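Long-range contacts in repeat Five Residue (Rfr) protein or pentapeptide repeat protein (Cyanothece, PDB 2O6W), which is of unknown function but folds into a right-handed quadrilateral beta helix built from tandem pentapeptide repeats: residues G22-R27 and N65-Q70; G31-I36 and D72-I77; N87-D92 and G105-N110. All coordinates share one frame; numbering follows the deposited sequence.

Interactions 1 and 3 join parallel runs of neighbouring coils of the pentapeptide-repeat beta helix, past the N-terminal helix 2-10, while interaction 2 packs the loop 31-36 against the coil segment 72-77. The centres of interactions 1 and 3 are about 10 Å apart. They meet directly, Leu68 N lying 2.9 Å from Asn87 O; with the parallel directions, this bonding of 65-70 to 87-92 places the four segments in successive coils along the helix axis. Interaction 2, about 15 Å from interaction 1, joins segments that follow those of interaction 1 in sequence, so the two interleave along the chain. It also reaches interaction 3, where Lys33 forms a salt bridge with Asp92. Together they describe regular coil stacking and a less regular N-terminal join.

Interaction 1. Residues G22-R27 and N65-Q70; sequences GVNLPR and NANLYQ
Asn65 opens the contact through its backbone, its carbonyl O receiving a nearly straight CA-H...O approach from Gly22. Ala66 comes next, its CB meeting CG2 of Val23 at 3.8 Å. This methyl occupies the Val23 rotamer position between backbone N and carbonyl carbon (CG1 at chi1 -64°), which brings it over to the alanine.

Asn67 bonds through backbone and side chain alike. Its backbone N donates to Val23 O at 2.8 Å, and its O accepts from Leu25 N, forming a single bridge opposite Asn24. The side chain, CG anti to the backbone N (chi1 178°), runs alongside that of Asn24 with the two amide planes 29° apart. Asn67 ND2 gives Asn24 OD1 a 2.9 Å bond that lies in the Asn67 amide plane but is tilted from the carbonyl plane of Asn24. Pro26 crosses this amide at about a right angle, its CB 3.5 Å from Asn67 ND2. Meanwhile Asn67 OD1 accepts from Tyr69 N, two residues on and well above the carbonyl plane, in an Asx turn.

Leu68 sends CD2 to within 3.9 Å of Leu25 CB, and it also touches Leu88 of the following coil. Tyr69 contributes its carbonyl O, which accepts from Arg27 N at 2.7 Å.

Gln70 ends the segment beside Arg27, both chains extended and pointing the same way. Gln70 OE1 is gripped side-on by Arg27 NE (2.8 Å) and NH2 (3.1 Å), lying in the guanidinium plane. NE2 bonds Glu90, so the amide is held at both ends and passes the polar row on to the next coil. Parallel runs in step, with aliphatic side chains (Val23 on Ala66, Leu25 on Leu68) on one side and paired asparagines along them, are characteristic of the pentapeptide-repeat right-handed beta helix.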
# COMPACT_ATOMS: atom_id res chain seq x y z
N GLY A 22 -0.09 -7.47 -11.52
CA GLY A 22 -0.33 -8.87 -11.25
C GLY A 22 0.69 -9.65 -10.43
O GLY A 22 0.57 -10.87 -10.33
N VAL A 23 1.68 -8.98 -9.83
CA VAL A 23 2.65 -9.72 -9.03
C VAL A 23 2.01 -10.28 -7.77
O VAL A 23 1.01 -9.76 -7.28
CB VAL A 23 3.87 -8.86 -8.59
CG1 VAL A 23 4.67 -8.42 -9.80
CG2 VAL A 23 3.41 -7.67 -7.75
N ASN A 24 2.60 -11.36 -7.26
CA ASN A 24 2.10 -12.01 -6.06
C ASN A 24 3.08 -11.76 -4.92
O ASN A 24 4.07 -12.47 -4.76
CB ASN A 24 1.96 -13.51 -6.30
CG ASN A 24 1.16 -14.20 -5.21
OD1 ASN A 24 0.05 -13.78 -4.89
ND2 ASN A 24 1.72 -15.26 -4.64
N LEU A 25 2.81 -10.73 -4.13
CA LEU A 25 3.67 -10.39 -3.00
C LEU A 25 2.89 -10.32 -1.68
O LEU A 25 2.94 -9.31 -0.98
CB LEU A 25 4.40 -9.08 -3.27
CG LEU A 25 5.40 -9.13 -4.43
CD1 LEU A 25 6.05 -7.77 -4.62
CD2 LEU A 25 6.46 -10.19 -4.15
N PRO A 26 2.15 -11.38 -1.34
CA PRO A 26 1.40 -11.34 -0.09
C PRO A 26 2.30 -11.55 1.12
O PRO A 26 3.39 -12.14 1.02
CB PRO A 26 0.39 -12.48 -0.25
CG PRO A 26 1.16 -13.49 -1.05
CD PRO A 26 1.84 -12.61 -2.10
N ARG A 27 1.84 -11.05 2.26
CA ARG A 27 2.57 -11.18 3.51
C ARG A 27 4.01 -10.70 3.47
O ARG A 27 4.89 -11.33 4.06
CB ARG A 27 2.52 -12.64 3.97
CG ARG A 27 1.13 -13.05 4.40
CD ARG A 27 1.00 -14.55 4.58
NE ARG A 27 -0.27 -14.87 5.21
CZ ARG A 27 -0.71 -16.10 5.43
NH1 ARG A 27 0.03 -17.14 5.07
NH2 ARG A 27 -1.89 -16.28 6.03
N ASN A 65 -4.08 -5.27 -10.07
CA ASN A 65 -4.34 -6.70 -9.98
C ASN A 65 -3.26 -7.47 -9.24
O ASN A 65 -3.20 -8.70 -9.31
CB ASN A 65 -4.51 -7.28 -11.38
CG ASN A 65 -5.68 -6.68 -12.12
OD1 ASN A 65 -6.84 -6.99 -11.83
ND2 ASN A 65 -5.40 -5.80 -13.07
N ALA A 66 -2.37 -6.76 -8.55
CA ALA A 66 -1.32 -7.43 -7.80
C ALA A 66 -1.90 -7.90 -6.48
O ALA A 66 -2.92 -7.39 -6.03
CB ALA A 66 -0.16 -6.48 -7.55
N ASN A 67 -1.26 -8.88 -5.86
CA ASN A 67 -1.72 -9.39 -4.58
C ASN A 67 -0.79 -8.99 -3.43
O ASN A 67 0.36 -9.45 -3.36
CB ASN A 67 -1.85 -10.92 -4.61
CG ASN A 67 -2.29 -11.48 -3.27
OD1 ASN A 67 -3.02 -10.82 -2.53
ND2 ASN A 67 -1.87 -12.70 -2.96
N LEU A 68 -1.28 -8.13 -2.54
CA LEU A 68 -0.49 -7.68 -1.40
C LEU A 68 -1.14 -8.06 -0.08
O LEU A 68 -0.85 -7.48 0.96
CB LEU A 68 -0.30 -6.16 -1.48
CG LEU A 68 0.47 -5.72 -2.73
CD1 LEU A 68 0.39 -4.21 -2.92
CD2 LEU A 68 1.91 -6.18 -2.60
N TYR A 69 -2.02 -9.06 -0.15
CA TYR A 69 -2.74 -9.55 1.03
C TYR A 69 -1.86 -9.66 2.28
O TYR A 69 -0.79 -10.25 2.24
CB TYR A 69 -3.35 -10.92 0.71
CG TYR A 69 -4.07 -11.54 1.88
CD1 TYR A 69 -5.22 -10.95 2.41
CD2 TYR A 69 -3.61 -12.72 2.46
CE1 TYR A 69 -5.87 -11.52 3.50
CE2 TYR A 69 -4.26 -13.29 3.55
CZ TYR A 69 -5.39 -12.69 4.06
OH TYR A 69 -6.04 -13.25 5.14
N GLN A 70 -2.33 -9.06 3.37
CA GLN A 70 -1.64 -9.05 4.66
C GLN A 70 -0.22 -8.52 4.66
O GLN A 70 0.56 -8.86 5.53
CB GLN A 70 -1.63 -10.46 5.26
CG GLN A 70 -2.99 -10.95 5.70
CD GLN A 70 -2.89 -12.21 6.54
OE1 GLN A 70 -2.22 -13.17 6.17
NE2 GLN A 70 -3.58 -12.21 7.68

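Interaction 2. Residues G31-I36 and D72-I77; sequences GLKYRI and DLSSII
Lys33 lays its extended aliphatic chain over the Ser74 side chain, with Lys33 CG 3.4 Å from Ser74 OG and CB, CD and CE following at longer range. Its ammonium group continues past the serine to salt bridges with Asp92 and Glu94. Gly31 fits closely beside the same hydroxyl, its CA 3.3 Å from Ser74 OG, with Asp72 OD1 also close to it. Leu32 N reaches both OG and O of Ser74, in two weak bonds. Leu32 CD1 then touches CB of Ser75, in the type II turn from Leu73 to Ile76.

Ser74 OG, held between its backbone N and carbonyl carbon (chi1 53°), donates to Asp72 OD1 at 2.7 Å on the syn side. Asp72 OD1 also accepts from Ser74 N at 2.9 Å, closing an Asx turn. The other carboxylate oxygen, Asp72 OD2, sits at the edge of the Tyr34 ring, 3.8 Å from Tyr34 CD1, and accepts weakly from a water that Tyr34 N also bonds. With two donors on Asp72 OD1, a water at OD2 and Lys33 NZ 6.3 Å from OD2, the carboxylate is probably kept ionised, and polar bonds inside the turn outweigh those between segments.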
# COMPACT_ATOMS: atom_id res chain seq x y z
N GLY A 31 7.17 -1.95 5.08
CA GLY A 31 6.86 -0.82 5.95
C GLY A 31 7.99 -0.35 6.84
O GLY A 31 9.10 -0.88 6.79
N LEU A 32 7.69 0.66 7.67
CA LEU A 32 8.66 1.23 8.60
C LEU A 32 8.37 0.90 10.05
O LEU A 32 8.88 1.56 10.95
CB LEU A 32 8.71 2.75 8.45
CG LEU A 32 9.54 3.32 7.30
CD1 LEU A 32 9.39 4.84 7.28
CD2 LEU A 32 11.00 2.92 7.48
N LYS A 33 7.54 -0.10 10.30
CA LYS A 33 7.21 -0.44 11.68
C LYS A 33 8.11 -1.51 12.28
O LYS A 33 8.55 -1.38 13.42
CB LYS A 33 5.76 -0.89 11.79
CG LYS A 33 4.75 0.24 11.70
CD LYS A 33 3.35 -0.26 11.98
CE LYS A 33 2.37 0.89 12.08
NZ LYS A 33 1.01 0.41 12.46
N TYR A 34 8.39 -2.56 11.53
CA TYR A 34 9.21 -3.62 12.06
C TYR A 34 10.29 -4.05 11.10
O TYR A 34 10.38 -3.57 9.97
CB TYR A 34 8.35 -4.84 12.39
CG TYR A 34 7.09 -4.55 13.16
CD1 TYR A 34 5.87 -4.35 12.51
CD2 TYR A 34 7.11 -4.51 14.56
CE1 TYR A 34 4.69 -4.13 13.23
CE2 TYR A 34 5.94 -4.29 15.29
CZ TYR A 34 4.74 -4.10 14.62
OH TYR A 34 3.59 -3.90 15.36
N ARG A 35 11.11 -4.99 11.56
CA ARG A 35 12.18 -5.55 10.76
C ARG A 35 12.47 -6.94 11.33
O ARG A 35 12.36 -7.15 12.55
CB ARG A 35 13.43 -4.67 10.82
CG ARG A 35 14.09 -4.57 12.18
CD ARG A 35 15.29 -3.63 12.16
NE ARG A 35 15.97 -3.61 13.46
CZ ARG A 35 16.72 -4.61 13.93
NH1 ARG A 35 16.90 -5.71 13.20
NH2 ARG A 35 17.28 -4.51 15.13
N ILE A 36 12.80 -7.89 10.46
CA ILE A 36 13.11 -9.25 10.89
C ILE A 36 14.58 -9.57 10.64
O ILE A 36 14.98 -9.84 9.50
CB ILE A 36 12.24 -10.32 10.15
CG1 ILE A 36 10.76 -10.19 10.55
CG2 ILE A 36 12.73 -11.72 10.49
CD1 ILE A 36 10.09 -8.91 10.07
N ASP A 72 2.73 -5.55 4.99
CA ASP A 72 2.94 -4.34 5.77
C ASP A 72 3.41 -3.27 4.78
O ASP A 72 4.42 -3.45 4.10
CB ASP A 72 4.03 -4.56 6.84
CG ASP A 72 4.15 -3.39 7.82
OD1 ASP A 72 3.95 -2.22 7.40
OD2 ASP A 72 4.48 -3.63 9.01
N LEU A 73 2.66 -2.18 4.70
CA LEU A 73 2.99 -1.08 3.79
C LEU A 73 3.02 0.23 4.57
O LEU A 73 2.80 1.31 4.00
CB LEU A 73 1.94 -1.00 2.67
CG LEU A 73 1.66 -2.31 1.92
CD1 LEU A 73 0.52 -2.12 0.91
CD2 LEU A 73 2.92 -2.77 1.22
N SER A 74 3.28 0.16 5.87
CA SER A 74 3.30 1.35 6.69
C SER A 74 4.26 2.44 6.19
O SER A 74 5.41 2.16 5.88
CB SER A 74 3.61 1.00 8.16
OG SER A 74 4.78 0.22 8.29
N SER A 75 3.74 3.66 6.09
CA SER A 75 4.51 4.82 5.64
C SER A 75 5.01 4.70 4.20
O SER A 75 5.89 5.46 3.77
CB SER A 75 5.71 5.05 6.57
OG SER A 75 5.27 5.29 7.89
N ILE A 76 4.44 3.78 3.44
CA ILE A 76 4.85 3.59 2.06
C ILE A 76 4.44 4.77 1.19
O ILE A 76 3.45 5.47 1.49
CB ILE A 76 4.23 2.31 1.47
CG1 ILE A 76 5.07 1.82 0.30
CG2 ILE A 76 2.81 2.59 1.02
CD1 ILE A 76 4.80 0.38 -0.07
N ILE A 77 5.18 5.00 0.11
CA ILE A 77 4.89 6.09 -0.81
C ILE A 77 4.30 5.56 -2.12
O ILE A 77 5.01 5.00 -2.96
CB ILE A 77 6.17 6.91 -1.09
CG1 ILE A 77 6.75 7.43 0.23
CG2 ILE A 77 5.86 8.10 -1.99
CD1 ILE A 77 8.04 8.20 0.08
O HOH W 1 7.09 -2.67 9.00

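Interaction 3. Residues N87-D92 and G105-N110; sequences NLSETD and GANLEN
Backbone bonds join Asn87-Glu90 to Asn107-Asn110 along nearly parallel directions. Leu88 N donates to Asn107 O at 2.7 Å, and Glu90 N to Glu109 O at 2.8 Å. The first belongs to a single bridge between Asn87 and Asn107.

Among the polar side chains, those two asparagines lie side by side with amide planes only 11° apart, yet Asn107 ND2 makes just a weak, bent bond to Asn87 OD1 at 3.2 Å. Asn87 OD1 has stronger claims from its own segment: Ser89 OG approaches it at 2.7 Å in the carbonyl plane, on a lone pair, whereas Ser89 N comes from above the plane to form an Asx turn. The Ser89 CB methylene sits beside the Asn107 amide. A second Asx turn links Asn107 OD1 to Glu109 N. The hydroxyl of Thr91 bonds Leu88 O, bracing the type II turn from Leu88 to Thr91. Further along, Glu90 OE1 and Asn110 ND2 are spanned by a water, weakly on the amide side, while Glu90 OE2 pairs with Gln70 of the preceding coil.

Apolar contact is modest. Leu88 CD1 meets Leu108 CG at 4.2 Å, and the aliphatic parts of Glu90 and Asn110 pack with CG 3.9 Å from CB. Asx turns repeated at Asn87 and Asn107, a type II turn at the bend and leucine stacked on leucine mark successive coils of a pentapeptide-repeat solenoid.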
# COMPACT_ATOMS: atom_id res chain seq x y z
N ASN A 87 -5.25 -6.30 -4.62
CA ASN A 87 -5.70 -6.89 -3.36
C ASN A 87 -4.90 -6.31 -2.20
O ASN A 87 -3.78 -6.74 -1.94
CB ASN A 87 -5.54 -8.42 -3.37
CG ASN A 87 -6.07 -9.06 -2.09
OD1 ASN A 87 -6.73 -8.41 -1.28
ND2 ASN A 87 -5.80 -10.35 -1.91
N LEU A 88 -5.47 -5.33 -1.51
CA LEU A 88 -4.81 -4.70 -0.37
C LEU A 88 -5.50 -5.06 0.93
O LEU A 88 -5.38 -4.33 1.92
CB LEU A 88 -4.79 -3.17 -0.52
CG LEU A 88 -4.05 -2.64 -1.75
CD1 LEU A 88 -4.41 -1.19 -1.98
CD2 LEU A 88 -2.55 -2.83 -1.55
N SER A 89 -6.25 -6.16 0.95
CA SER A 89 -6.95 -6.53 2.17
C SER A 89 -6.01 -6.93 3.32
O SER A 89 -4.98 -7.57 3.11
CB SER A 89 -7.96 -7.66 1.90
OG SER A 89 -7.33 -8.79 1.32
N GLU A 90 -6.39 -6.51 4.52
CA GLU A 90 -5.63 -6.76 5.73
C GLU A 90 -4.19 -6.26 5.66
O GLU A 90 -3.30 -6.80 6.31
CB GLU A 90 -5.67 -8.24 6.09
CG GLU A 90 -7.08 -8.74 6.28
CD GLU A 90 -7.17 -10.01 7.09
OE1 GLU A 90 -8.29 -10.57 7.18
OE2 GLU A 90 -6.13 -10.46 7.64
N THR A 91 -3.96 -5.22 4.87
CA THR A 91 -2.63 -4.64 4.77
C THR A 91 -2.49 -3.52 5.80
O THR A 91 -3.48 -2.96 6.27
CB THR A 91 -2.34 -4.04 3.38
OG1 THR A 91 -3.34 -3.07 3.05
CG2 THR A 91 -2.30 -5.14 2.33
N ASP A 92 -1.25 -3.20 6.15
CA ASP A 92 -1.01 -2.12 7.09
C ASP A 92 -0.58 -0.93 6.24
O ASP A 92 0.53 -0.92 5.70
CB ASP A 92 0.09 -2.51 8.09
CG ASP A 92 0.28 -1.48 9.20
OD1 ASP A 92 -0.06 -0.30 8.98
OD2 ASP A 92 0.80 -1.84 10.28
N GLY A 105 -11.76 -0.18 -7.98
CA GLY A 105 -12.07 -1.58 -7.81
C GLY A 105 -11.12 -2.30 -6.87
O GLY A 105 -11.15 -3.52 -6.77
N ALA A 106 -10.29 -1.54 -6.16
CA ALA A 106 -9.33 -2.14 -5.25
C ALA A 106 -9.99 -2.75 -4.02
O ALA A 106 -11.01 -2.26 -3.55
CB ALA A 106 -8.30 -1.11 -4.82
N ASN A 107 -9.40 -3.81 -3.50
CA ASN A 107 -9.95 -4.44 -2.32
C ASN A 107 -9.10 -4.03 -1.11
O ASN A 107 -7.94 -4.42 -1.01
CB ASN A 107 -9.95 -5.96 -2.50
CG ASN A 107 -10.36 -6.69 -1.24
OD1 ASN A 107 -11.16 -6.19 -0.45
ND2 ASN A 107 -9.83 -7.89 -1.05
N LEU A 108 -9.68 -3.23 -0.21
CA LEU A 108 -8.95 -2.80 0.99
C LEU A 108 -9.60 -3.32 2.27
O LEU A 108 -9.40 -2.76 3.34
CB LEU A 108 -8.85 -1.27 1.08
CG LEU A 108 -8.11 -0.53 -0.03
CD1 LEU A 108 -9.08 -0.31 -1.18
CD2 LEU A 108 -7.59 0.81 0.46
N GLU A 109 -10.36 -4.40 2.17
CA GLU A 109 -11.05 -4.95 3.32
C GLU A 109 -10.17 -5.18 4.56
O GLU A 109 -9.10 -5.79 4.48
CB GLU A 109 -11.76 -6.25 2.93
CG GLU A 109 -12.59 -6.86 4.06
CD GLU A 109 -13.67 -7.80 3.55
OE1 GLU A 109 -13.36 -8.68 2.71
OE2 GLU A 109 -14.83 -7.68 4.01
N ASN A 110 -10.64 -4.67 5.69
CA ASN A 110 -9.94 -4.79 6.96
C ASN A 110 -8.53 -4.22 6.95
O ASN A 110 -7.70 -4.58 7.79
CB ASN A 110 -9.91 -6.24 7.40
CG ASN A 110 -11.29 -6.79 7.62
OD1 ASN A 110 -12.15 -6.12 8.18
ND2 ASN A 110 -11.52 -8.02 7.17
O HOH W 2 -9.97 -10.27 5.22